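Local coordinates for protein tyrosine recombinase XerH (PDB 5JK0) that cuts and rejoins DNA at specific sites through a tyrosine nucleophile, a recombination reaction that serves chromosome segregation in Helicobacter pylori, at residues I191-K196 with R200-I205; K206-T211 with N216-L221; T318-K323 with E332-A337. All blocks are in the same frame, centred on the assembly; numbering follows the deposited sequence.

Contact 1 (I191-K196 with R200-I205); sequences IEMSAK and RNRLLI. With nucleotides of chain H.
The terminal methyl of M193 is pressed against the amide end of N201, with CE 3.3 Å from ND2 and 3.6 Å from CB of the same asparagine. The two side chains lie at a slant to each other. M193 holds CG beside its own backbone N, runs out extended and then bends at chi3 (66°), and this last turn swings CE onto N201; SD stays farther back, 4.4 Å from CG of R202. The ND2 that receives the methyl is not left without a polar partner, since it is hydrogen-bonded to the hydroxyl of Y288. Here the loop that follows helix 178-190 folds back over the start of helix 198-211 in the catalytic domain of a tyrosine recombinase, and both pieces reach the DNA backbone. The other end of the N201 amide steers an arginine: OD1 takes a nearly straight bond from NE of R200 (3.0 Å, 163° at the hydrogen) and lies in the plane of the guanidinium. The bond probably limits rotation of the guanidinium, and R200 meets the phosphate of DG4 of chain H at the edge of this group, near its plane; OP2 of that nucleotide accepts from NH2 of R200 at 2.7 Å and more weakly from NH1. NH1 also bonds the carbonyl of C277. One nucleotide earlier, S194 OG donates to OP1 of DA3 of chain H at 2.5 Å. R202, whose CG borders the sulfur, forms a salt bridge through NH2 with D189 at the end of helix 178-190.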
loop_
_atom_site.group_PDB
_atom_site.type_symbol
_atom_site.label_atom_id
_atom_site.label_comp_id
_atom_site.label_asym_id
_atom_site.label_seq_id
_atom_site.Cartn_x
_atom_site.Cartn_y
_atom_site.Cartn_z
ATOM N N ILE D 191 -29.770 -36.501 4.546
ATOM C CA ILE D 191 -28.587 -37.286 4.887
ATOM C C ILE D 191 -28.884 -38.249 6.039
ATOM O O ILE D 191 -29.753 -37.987 6.875
ATOM C CB ILE D 191 -27.392 -36.371 5.253
ATOM C CG1 ILE D 191 -26.071 -37.141 5.176
ATOM C CG2 ILE D 191 -27.590 -35.731 6.624
ATOM C CD1 ILE D 191 -24.848 -36.273 5.370
ATOM N N GLU D 192 -28.172 -39.372 6.067
ATOM C CA GLU D 192 -28.386 -40.395 7.085
ATOM C C GLU D 192 -27.715 -40.036 8.406
ATOM O O GLU D 192 -26.518 -39.749 8.448
ATOM C CB GLU D 192 -27.873 -41.749 6.591
ATOM N N MET D 193 -28.495 -40.043 9.483
ATOM C CA MET D 193 -27.970 -39.788 10.820
ATOM C C MET D 193 -28.585 -40.760 11.824
ATOM O O MET D 193 -29.730 -41.186 11.662
ATOM C CB MET D 193 -28.245 -38.344 11.252
ATOM C CG MET D 193 -27.853 -37.290 10.225
ATOM S SD MET D 193 -27.687 -35.643 10.936
ATOM C CE MET D 193 -26.278 -35.902 12.006
ATOM N N SER D 194 -27.825 -41.107 12.859
ATOM C CA SER D 194 -28.318 -42.013 13.893
ATOM C C SER D 194 -29.381 -41.323 14.743
ATOM O O SER D 194 -29.386 -40.099 14.868
ATOM C CB SER D 194 -27.171 -42.508 14.777
ATOM O OG SER D 194 -26.632 -41.458 15.559
ATOM N N ALA D 195 -30.273 -42.114 15.329
ATOM C CA ALA D 195 -31.400 -41.580 16.089
ATOM C C ALA D 195 -30.953 -40.838 17.345
ATOM O O ALA D 195 -31.691 -40.014 17.885
ATOM C CB ALA D 195 -32.361 -42.701 16.457
ATOM N N LYS D 196 -29.741 -41.132 17.803
ATOM C CA LYS D 196 -29.222 -40.533 19.026
ATOM C C LYS D 196 -28.713 -39.110 18.809
ATOM O O LYS D 196 -28.637 -38.324 19.754
ATOM C CB LYS D 196 -28.100 -41.401 19.603
ATOM N N ARG D 200 -30.555 -33.524 17.490
ATOM C CA ARG D 200 -29.651 -32.512 18.022
ATOM C C ARG D 200 -28.856 -31.811 16.924
ATOM O O ARG D 200 -28.773 -30.583 16.893
ATOM C CB ARG D 200 -28.688 -33.143 19.029
ATOM C CG ARG D 200 -27.681 -32.176 19.624
ATOM C CD ARG D 200 -26.589 -32.926 20.365
ATOM N NE ARG D 200 -25.820 -33.781 19.464
ATOM C CZ ARG D 200 -24.941 -34.693 19.865
ATOM N NH1 ARG D 200 -24.716 -34.877 21.159
ATOM N NH2 ARG D 200 -24.287 -35.424 18.971
ATOM N N ASN D 201 -28.271 -32.599 16.029
ATOM C CA ASN D 201 -27.404 -32.059 14.989
ATOM C C ASN D 201 -28.159 -31.250 13.939
ATOM O O ASN D 201 -27.672 -30.217 13.481
ATOM C CB ASN D 201 -26.625 -33.187 14.313
ATOM C CG ASN D 201 -25.639 -33.855 15.252
ATOM O OD1 ASN D 201 -25.690 -33.655 16.466
ATOM N ND2 ASN D 201 -24.738 -34.655 14.695
ATOM N N ARG D 202 -29.344 -31.718 13.557
ATOM C CA ARG D 202 -30.153 -30.996 12.583
ATOM C C ARG D 202 -30.562 -29.631 13.122
ATOM O O ARG D 202 -30.473 -28.628 12.417
ATOM C CB ARG D 202 -31.394 -31.801 12.195
ATOM C CG ARG D 202 -31.113 -32.951 11.244
ATOM C CD ARG D 202 -32.374 -33.365 10.506
ATOM N NE ARG D 202 -33.433 -33.782 11.420
ATOM C CZ ARG D 202 -34.698 -33.960 11.059
ATOM N NH1 ARG D 202 -35.598 -34.344 11.954
ATOM N NH2 ARG D 202 -35.068 -33.753 9.803
ATOM N N LEU D 203 -31.002 -29.598 14.376
ATOM C CA LEU D 203 -31.407 -28.349 15.011
ATOM C C LEU D 203 -30.231 -27.385 15.139
ATOM O O LEU D 203 -30.379 -26.184 14.927
ATOM C CB LEU D 203 -32.016 -28.621 16.389
ATOM C CG LEU D 203 -32.450 -27.395 17.197
ATOM C CD1 LEU D 203 -33.498 -26.590 16.442
ATOM C CD2 LEU D 203 -32.972 -27.809 18.564
ATOM N N LEU D 204 -29.063 -27.921 15.479
ATOM C CA LEU D 204 -27.863 -27.110 15.664
ATOM C C LEU D 204 -27.435 -26.416 14.375
ATOM O O LEU D 204 -27.167 -25.214 14.366
ATOM C CB LEU D 204 -26.715 -27.975 16.194
ATOM C CG LEU D 204 -25.348 -27.300 16.328
ATOM C CD1 LEU D 204 -25.426 -26.103 17.264
ATOM C CD2 LEU D 204 -24.303 -28.292 16.812
ATOM N N ILE D 205 -27.374 -27.181 13.290
ATOM C CA ILE D 205 -26.902 -26.665 12.009
ATOM C C ILE D 205 -27.900 -25.692 11.382
ATOM O O ILE D 205 -27.505 -24.668 10.826
ATOM C CB ILE D 205 -26.609 -27.817 11.024
ATOM C CG1 ILE D 205 -25.514 -28.724 11.590
ATOM C CG2 ILE D 205 -26.190 -27.277 9.665
ATOM C CD1 ILE D 205 -25.084 -29.831 10.656
ATOM P P DA H 3 -23.397 -41.594 16.365
ATOM O OP1 DA H 3 -24.668 -41.755 17.103
ATOM O OP2 DA H 3 -23.375 -40.833 15.097
ATOM O "O5'" DA H 3 -22.327 -40.959 17.370
ATOM C "C5'" DA H 3 -22.109 -41.557 18.640
ATOM C "C4'" DA H 3 -21.027 -40.821 19.411
ATOM O "O4'" DA H 3 -19.716 -41.216 18.918
ATOM C "C3'" DA H 3 -21.076 -39.291 19.302
ATOM O "O3'" DA H 3 -20.849 -38.708 20.578
ATOM C "C2'" DA H 3 -19.928 -38.983 18.344
ATOM C "C1'" DA H 3 -18.937 -40.060 18.741
ATOM N N9 DA H 3 -17.916 -40.316 17.731
ATOM C C8 DA H 3 -18.081 -40.335 16.375
ATOM N N7 DA H 3 -16.976 -40.584 15.711
ATOM C C5 DA H 3 -16.020 -40.735 16.702
ATOM C C6 DA H 3 -14.639 -41.015 16.656
ATOM N N6 DA H 3 -13.963 -41.198 15.518
ATOM N N1 DA H 3 -13.979 -41.101 17.830
ATOM C C2 DA H 3 -14.659 -40.919 18.968
ATOM N N3 DA H 3 -15.953 -40.651 19.136
ATOM C C4 DA H 3 -16.582 -40.572 17.953
ATOM P P DG H 4 -21.260 -37.178 20.856
ATOM O OP1 DG H 4 -20.944 -36.882 22.270
ATOM O OP2 DG H 4 -22.643 -36.997 20.361
ATOM O "O5'" DG H 4 -20.283 -36.332 19.907
ATOM C "C5'" DG H 4 -19.291 -35.470 20.466
ATOM C "C4'" DG H 4 -18.088 -36.260 20.959
ATOM O "O4'" DG H 4 -17.702 -37.230 19.963
ATOM C "C3'" DG H 4 -16.836 -35.437 21.189
ATOM O "O3'" DG H 4 -16.865 -34.851 22.484
ATOM C "C2'" DG H 4 -15.730 -36.485 21.075
ATOM C "C1'" DG H 4 -16.317 -37.504 20.087
ATOM N N9 DG H 4 -15.708 -37.462 18.758
ATOM C C8 DG H 4 -16.357 -37.306 17.556
ATOM N N7 DG H 4 -15.557 -37.313 16.527
ATOM C C5 DG H 4 -14.293 -37.487 17.078
ATOM C C6 DG H 4 -13.028 -37.573 16.448
ATOM O O6 DG H 4 -12.767 -37.508 15.239
ATOM N N1 DG H 4 -12.002 -37.751 17.374
ATOM C C2 DG H 4 -12.177 -37.834 18.735
ATOM N N2 DG H 4 -11.066 -38.005 19.467
ATOM N N3 DG H 4 -13.357 -37.757 19.338
ATOM C C4 DG H 4 -14.368 -37.583 18.451
HETATM O O HOH W 1 -30.723 -36.395 19.153
#

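Contact 2 (K206-T211 with N216-L221); sequences KIIVFT and NEALQL. With nucleotides of chain G.
I208 and A218 form the tightest point of this buried contact: CG1 of I208 lies 3.8 Å from the methyl CB of A218, and CD1 follows at 4.0 Å. The isoleucine sends CG1 back beside its own backbone N (chi1 -66°) and continues extended, which carries its longer branch toward the alanine. The small A218 is consistent with the close approach of the backbones, the CA atoms of I208 and A218 being 6.9 Å apart. A looser apolar pair flanks it, CG2 of I207 meeting CD1 of L221 at 4.4 Å, and M213 from the intervening loop touches both I207 and A218. No hydrogen bond crosses between the segments.

The pair lies in the catalytic domain of the tyrosine recombinase, close to the predicted active-site residues R214 and R313. Behind this first shell, E217 OE1 forms a salt bridge with R245 and accepts the backbone N-H of R214, which probably helps to place the turn that carries this arginine. The backbone N of N216 donates to OP1 of DT22 of chain G at 2.9 Å, in a nearly straight bond of 168°. Helix 215-219 thus turns its N-terminal end to a DNA phosphate while A218 packs on helix 198-211. Beyond it, I235 of strand 232-238 packs on L221, L249 of strand 244-250 meets F210 and T211, and helix 178-190 covers V209.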
loop_
_atom_site.group_PDB
_atom_site.type_symbol
_atom_site.label_atom_id
_atom_site.label_comp_id
_atom_site.label_asym_id
_atom_site.label_seq_id
_atom_site.Cartn_x
_atom_site.Cartn_y
_atom_site.Cartn_z
ATOM N N LYS D 206 -29.188 -26.000 11.488
ATOM C CA LYS D 206 -30.218 -25.152 10.891
ATOM C C LYS D 206 -30.264 -23.762 11.522
ATOM O O LYS D 206 -30.448 -22.767 10.821
ATOM C CB LYS D 206 -31.591 -25.815 10.993
ATOM C CG LYS D 206 -31.772 -26.975 10.031
ATOM C CD LYS D 206 -33.236 -27.308 9.808
ATOM C CE LYS D 206 -33.376 -28.474 8.840
ATOM N NZ LYS D 206 -34.611 -28.381 8.014
ATOM N N ILE D 207 -30.098 -23.693 12.840
ATOM C CA ILE D 207 -30.095 -22.410 13.538
ATOM C C ILE D 207 -28.938 -21.538 13.048
ATOM O O ILE D 207 -29.085 -20.325 12.888
ATOM C CB ILE D 207 -30.004 -22.602 15.067
ATOM C CG1 ILE D 207 -31.288 -23.241 15.598
ATOM C CG2 ILE D 207 -29.764 -21.272 15.767
ATOM C CD1 ILE D 207 -31.283 -23.477 17.092
ATOM N N ILE D 208 -27.797 -22.168 12.790
ATOM C CA ILE D 208 -26.629 -21.469 12.262
ATOM C C ILE D 208 -26.894 -20.917 10.863
ATOM O O ILE D 208 -26.555 -19.773 10.563
ATOM C CB ILE D 208 -25.394 -22.392 12.221
ATOM C CG1 ILE D 208 -24.971 -22.773 13.641
ATOM C CG2 ILE D 208 -24.241 -21.719 11.491
ATOM C CD1 ILE D 208 -23.714 -23.608 13.698
ATOM N N VAL D 209 -27.511 -21.734 10.014
ATOM C CA VAL D 209 -27.797 -21.339 8.638
ATOM C C VAL D 209 -28.720 -20.123 8.568
ATOM O O VAL D 209 -28.464 -19.181 7.817
ATOM C CB VAL D 209 -28.437 -22.497 7.843
ATOM C CG1 VAL D 209 -28.858 -22.028 6.457
ATOM C CG2 VAL D 209 -27.473 -23.669 7.742
ATOM N N PHE D 210 -29.785 -20.141 9.364
ATOM C CA PHE D 210 -30.809 -19.104 9.290
ATOM C C PHE D 210 -30.433 -17.813 10.021
ATOM O O PHE D 210 -30.894 -16.735 9.648
ATOM C CB PHE D 210 -32.134 -19.633 9.844
ATOM C CG PHE D 210 -32.790 -20.664 8.970
ATOM C CD1 PHE D 210 -33.135 -20.365 7.662
ATOM C CD2 PHE D 210 -33.080 -21.927 9.461
ATOM C CE1 PHE D 210 -33.742 -21.309 6.855
ATOM C CE2 PHE D 210 -33.689 -22.876 8.660
ATOM C CZ PHE D 210 -34.020 -22.566 7.356
ATOM N N THR D 211 -29.606 -17.919 11.056
ATOM C CA THR D 211 -29.234 -16.745 11.842
ATOM C C THR D 211 -27.843 -16.231 11.484
ATOM O O THR D 211 -27.579 -15.031 11.558
ATOM C CB THR D 211 -29.280 -17.039 13.355
ATOM O OG1 THR D 211 -28.376 -18.107 13.667
ATOM C CG2 THR D 211 -30.688 -17.430 13.779
ATOM N N ASN D 216 -19.209 -20.958 18.113
ATOM C CA ASN D 216 -19.207 -20.967 19.571
ATOM C C ASN D 216 -20.480 -20.362 20.158
ATOM O O ASN D 216 -20.898 -20.726 21.258
ATOM C CB ASN D 216 -17.982 -20.227 20.107
ATOM C CG ASN D 216 -17.850 -20.338 21.613
ATOM O OD1 ASN D 216 -17.477 -21.387 22.140
ATOM N ND2 ASN D 216 -18.155 -19.253 22.316
ATOM N N GLU D 217 -21.091 -19.439 19.422
ATOM C CA GLU D 217 -22.343 -18.827 19.853
ATOM C C GLU D 217 -23.476 -19.850 19.878
ATOM O O GLU D 217 -24.303 -19.850 20.789
ATOM C CB GLU D 217 -22.715 -17.655 18.941
ATOM C CG GLU D 217 -21.785 -16.458 19.054
ATOM C CD GLU D 217 -22.210 -15.302 18.169
ATOM O OE1 GLU D 217 -22.644 -15.553 17.026
ATOM O OE2 GLU D 217 -22.116 -14.142 18.621
ATOM N N ALA D 218 -23.504 -20.722 18.876
ATOM C CA ALA D 218 -24.532 -21.753 18.792
ATOM C C ALA D 218 -24.295 -22.856 19.817
ATOM O O ALA D 218 -25.240 -23.419 20.368
ATOM C CB ALA D 218 -24.581 -22.338 17.388
ATOM N N LEU D 219 -23.024 -23.155 20.071
ATOM C CA LEU D 219 -22.655 -24.230 20.986
ATOM C C LEU D 219 -22.876 -23.847 22.449
ATOM O O LEU D 219 -22.959 -24.716 23.317
ATOM C CB LEU D 219 -21.195 -24.631 20.769
ATOM C CG LEU D 219 -20.853 -25.256 19.413
ATOM C CD1 LEU D 219 -19.354 -25.477 19.286
ATOM C CD2 LEU D 219 -21.609 -26.559 19.222
ATOM N N GLN D 220 -22.968 -22.549 22.717
ATOM C CA GLN D 220 -23.135 -22.064 24.085
ATOM C C GLN D 220 -24.549 -21.552 24.356
ATOM O O GLN D 220 -24.800 -20.923 25.385
ATOM C CB GLN D 220 -22.118 -20.962 24.385
ATOM C CG GLN D 220 -20.712 -21.475 24.635
ATOM C CD GLN D 220 -20.618 -22.307 25.902
ATOM O OE1 GLN D 220 -21.075 -21.891 26.967
ATOM N NE2 GLN D 220 -20.030 -23.493 25.789
ATOM N N LEU D 221 -25.468 -21.824 23.435
ATOM C CA LEU D 221 -26.859 -21.414 23.602
ATOM C C LEU D 221 -27.499 -22.101 24.801
ATOM O O LEU D 221 -27.249 -23.279 25.061
ATOM C CB LEU D 221 -27.667 -21.717 22.339
ATOM C CG LEU D 221 -27.423 -20.815 21.128
ATOM C CD1 LEU D 221 -28.341 -21.207 19.982
ATOM C CD2 LEU D 221 -27.620 -19.355 21.502
ATOM P P DT G 22 -15.570 -19.488 17.075
ATOM O OP1 DT G 22 -17.042 -19.408 16.951
ATOM O OP2 DT G 22 -14.965 -20.239 18.197
ATOM O "O5'" DT G 22 -14.972 -20.077 15.713
ATOM C "C5'" DT G 22 -15.276 -19.446 14.477
ATOM C "C4'" DT G 22 -14.420 -20.005 13.355
ATOM O "O4'" DT G 22 -13.016 -19.882 13.702
ATOM C "C3'" DT G 22 -14.656 -21.483 13.025
ATOM O "O3'" DT G 22 -14.830 -21.635 11.619
ATOM C "C2'" DT G 22 -13.384 -22.174 13.523
ATOM C "C1'" DT G 22 -12.348 -21.075 13.373
ATOM N N1 DT G 22 -11.185 -21.230 14.291
ATOM C C2 DT G 22 -9.920 -21.348 13.767
ATOM O O2 DT G 22 -9.688 -21.334 12.570
ATOM N N3 DT G 22 -8.925 -21.488 14.698
ATOM C C4 DT G 22 -9.068 -21.518 16.074
ATOM O O4 DT G 22 -8.112 -21.645 16.832
ATOM C C5 DT G 22 -10.422 -21.389 16.557
ATOM C C7 DT G 22 -10.703 -21.409 18.030
ATOM C C6 DT G 22 -11.403 -21.256 15.653
#

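Contact 3 (T318-K323 with E332-A337); sequences TLLYQK and EALGHA. With nucleotides of chain H.
L320, on helix 309-324, reaches across to the end of helix 327-334 in the catalytic domain of this tyrosine recombinase, just before the loop bearing H336, a predicted active-site histidine. From CB, which points at the opposite helix, the chain continues to CG, set anti to the backbone N (chi1 177°). This stem brings a single branch to the contact. Its CD2 meets two partners, CB of A333 at 3.7 Å and CD2 of L334 at 4.3 Å, so one methyl bridges consecutive residues in the last turn. L320 also touches L329 and V330 of helix 327-334, and A356 of the second subunit.

L334 links this packing to the catalytic residues. Its side chain also rests on F316 and A317, its carbonyl accepts a hydrogen bond from the predicted catalytic R313, and its CB stands 3.5 Å above one face of the H336 ring, offset toward the rim. The helix then breaks at G335, whose phi is positive (85°), and the chain turns toward the DNA. H336 is held through ND1 by the hydroxyl of S342 and lies against Y345, the predicted nucleophile. One residue on, the backbone N of A337 donates to OP1 of DT14 of chain H at 2.7 Å, with an angle of 151° at the hydrogen.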
loop_
_atom_site.group_PDB
_atom_site.type_symbol
_atom_site.label_atom_id
_atom_site.label_comp_id
_atom_site.label_asym_id
_atom_site.label_seq_id
_atom_site.Cartn_x
_atom_site.Cartn_y
_atom_site.Cartn_z
ATOM N N THR D 318 -23.993 -12.431 3.058
ATOM C CA THR D 318 -24.090 -12.094 1.644
ATOM C C THR D 318 -25.548 -12.005 1.211
ATOM O O THR D 318 -25.976 -10.996 0.652
ATOM C CB THR D 318 -23.360 -13.124 0.763
ATOM O OG1 THR D 318 -21.960 -13.108 1.069
ATOM C CG2 THR D 318 -23.554 -12.799 -0.711
ATOM N N LEU D 319 -26.308 -13.061 1.486
ATOM C CA LEU D 319 -27.719 -13.122 1.118
ATOM C C LEU D 319 -28.527 -11.993 1.750
ATOM O O LEU D 319 -29.446 -11.453 1.130
ATOM C CB LEU D 319 -28.315 -14.472 1.520
ATOM C CG LEU D 319 -29.793 -14.682 1.183
ATOM C CD1 LEU D 319 -30.012 -14.625 -0.320
ATOM C CD2 LEU D 319 -30.298 -15.997 1.753
ATOM N N LEU D 320 -28.182 -11.637 2.985
ATOM C CA LEU D 320 -28.875 -10.564 3.689
ATOM C C LEU D 320 -28.687 -9.228 2.978
ATOM O O LEU D 320 -29.616 -8.426 2.890
ATOM C CB LEU D 320 -28.385 -10.462 5.135
ATOM C CG LEU D 320 -28.977 -9.323 5.971
ATOM C CD1 LEU D 320 -30.490 -9.441 6.058
ATOM C CD2 LEU D 320 -28.357 -9.296 7.359
ATOM N N TYR D 321 -27.483 -8.998 2.464
ATOM C CA TYR D 321 -27.181 -7.747 1.780
ATOM C C TYR D 321 -27.775 -7.715 0.375
ATOM O O TYR D 321 -28.038 -6.645 -0.170
ATOM C CB TYR D 321 -25.669 -7.521 1.715
ATOM C CG TYR D 321 -25.283 -6.214 1.059
ATOM C CD1 TYR D 321 -25.401 -5.011 1.745
ATOM C CD2 TYR D 321 -24.807 -6.182 -0.245
ATOM C CE1 TYR D 321 -25.054 -3.813 1.150
ATOM C CE2 TYR D 321 -24.457 -4.988 -0.847
ATOM C CZ TYR D 321 -24.583 -3.807 -0.146
ATOM O OH TYR D 321 -24.234 -2.617 -0.744
ATOM N N GLN D 322 -27.990 -8.888 -0.211
ATOM C CA GLN D 322 -28.567 -8.965 -1.547
ATOM C C GLN D 322 -30.074 -8.742 -1.513
ATOM O O GLN D 322 -30.672 -8.328 -2.505
ATOM C CB GLN D 322 -28.257 -10.318 -2.196
ATOM C CG GLN D 322 -26.775 -10.634 -2.322
ATOM C CD GLN D 322 -26.018 -9.611 -3.147
ATOM O OE1 GLN D 322 -26.574 -8.986 -4.050
ATOM N NE2 GLN D 322 -24.739 -9.433 -2.836
ATOM N N LYS D 323 -30.682 -9.010 -0.362
ATOM C CA LYS D 323 -32.132 -8.941 -0.231
ATOM C C LYS D 323 -32.616 -7.596 0.308
ATOM O O LYS D 323 -33.716 -7.151 -0.021
ATOM C CB LYS D 323 -32.633 -10.069 0.675
ATOM N N GLU D 332 -25.912 -5.288 12.511
ATOM C CA GLU D 332 -26.725 -5.638 13.672
ATOM C C GLU D 332 -27.086 -7.121 13.698
ATOM O O GLU D 332 -27.163 -7.729 14.766
ATOM C CB GLU D 332 -27.998 -4.789 13.699
ATOM C CG GLU D 332 -27.740 -3.298 13.837
ATOM C CD GLU D 332 -27.267 -2.912 15.226
ATOM O OE1 GLU D 332 -27.554 -3.660 16.183
ATOM O OE2 GLU D 332 -26.607 -1.860 15.360
ATOM N N ALA D 333 -27.307 -7.699 12.522
ATOM C CA ALA D 333 -27.692 -9.103 12.425
ATOM C C ALA D 333 -26.506 -10.031 12.664
ATOM O O ALA D 333 -26.652 -11.095 13.264
ATOM C CB ALA D 333 -28.319 -9.386 11.070
ATOM N N LEU D 334 -25.331 -9.625 12.191
ATOM C CA LEU D 334 -24.131 -10.446 12.319
ATOM C C LEU D 334 -23.409 -10.188 13.639
ATOM O O LEU D 334 -22.677 -11.046 14.133
ATOM C CB LEU D 334 -23.181 -10.199 11.145
ATOM C CG LEU D 334 -23.385 -11.037 9.878
ATOM C CD1 LEU D 334 -23.271 -12.521 10.194
ATOM C CD2 LEU D 334 -24.719 -10.730 9.205
ATOM N N GLY D 335 -23.617 -9.004 14.204
ATOM C CA GLY D 335 -22.988 -8.641 15.459
ATOM C C GLY D 335 -21.591 -8.081 15.276
ATOM O O GLY D 335 -20.755 -8.169 16.176
ATOM N N HIS D 336 -21.336 -7.507 14.104
ATOM C CA HIS D 336 -20.045 -6.889 13.818
ATOM C C HIS D 336 -19.849 -5.630 14.654
ATOM O O HIS D 336 -20.762 -4.817 14.787
ATOM C CB HIS D 336 -19.928 -6.548 12.329
ATOM C CG HIS D 336 -19.929 -7.746 11.430
ATOM N ND1 HIS D 336 -20.419 -7.710 10.143
ATOM C CD2 HIS D 336 -19.489 -9.012 11.629
ATOM C CE1 HIS D 336 -20.288 -8.902 9.589
ATOM N NE2 HIS D 336 -19.726 -9.711 10.470
ATOM N N ALA D 337 -18.657 -5.473 15.220
ATOM C CA ALA D 337 -18.333 -4.270 15.977
ATOM C C ALA D 337 -17.891 -3.159 15.035
ATOM O O ALA D 337 -18.061 -1.976 15.329
ATOM C CB ALA D 337 -17.254 -4.558 17.008
ATOM P P DT H 14 -15.760 -7.320 15.033
ATOM O OP1 DT H 14 -17.008 -7.514 15.804
ATOM O OP2 DT H 14 -15.820 -6.710 13.686
ATOM O "O5'" DT H 14 -14.724 -6.475 15.913
ATOM C "C5'" DT H 14 -14.165 -7.047 17.090
ATOM C "C4'" DT H 14 -13.084 -6.153 17.674
ATOM O "O4'" DT H 14 -11.909 -6.177 16.824
ATOM C "C3'" DT H 14 -13.473 -4.676 17.830
ATOM O "O3'" DT H 14 -13.239 -4.251 19.165
ATOM C "C2'" DT H 14 -12.557 -3.948 16.841
ATOM C "C1'" DT H 14 -11.362 -4.886 16.779
ATOM N N1 DT H 14 -10.555 -4.743 15.531
ATOM C C2 DT H 14 -9.352 -4.077 15.583
ATOM O O2 DT H 14 -8.899 -3.595 16.606
ATOM N N3 DT H 14 -8.690 -3.996 14.387
ATOM C C4 DT H 14 -9.102 -4.502 13.168
ATOM O O4 DT H 14 -8.433 -4.377 12.146
ATOM C C5 DT H 14 -10.373 -5.188 13.182
ATOM C C7 DT H 14 -10.923 -5.779 11.918
ATOM C C6 DT H 14 -11.031 -5.273 14.349
#

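The three contacts follow one another along the chain, each closing a short loop before the next opens, with no nesting or crossing. Contact 1 joins the loop after helix 178-190 to the first part of helix 198-211. Contact 2 takes up the second part of that helix and ties it to helix 215-219; the two meet directly, CD1 of L204 lying 3.9 Å from CB of A218. After the three-stranded sheet and further helices, contact 3 pairs helix 309-324 with helix 327-334. Its centre is about 15 Å from that of contact 2, and R245, the salt-bridge partner of E217, also donates to the A333 carbonyl of contact 3.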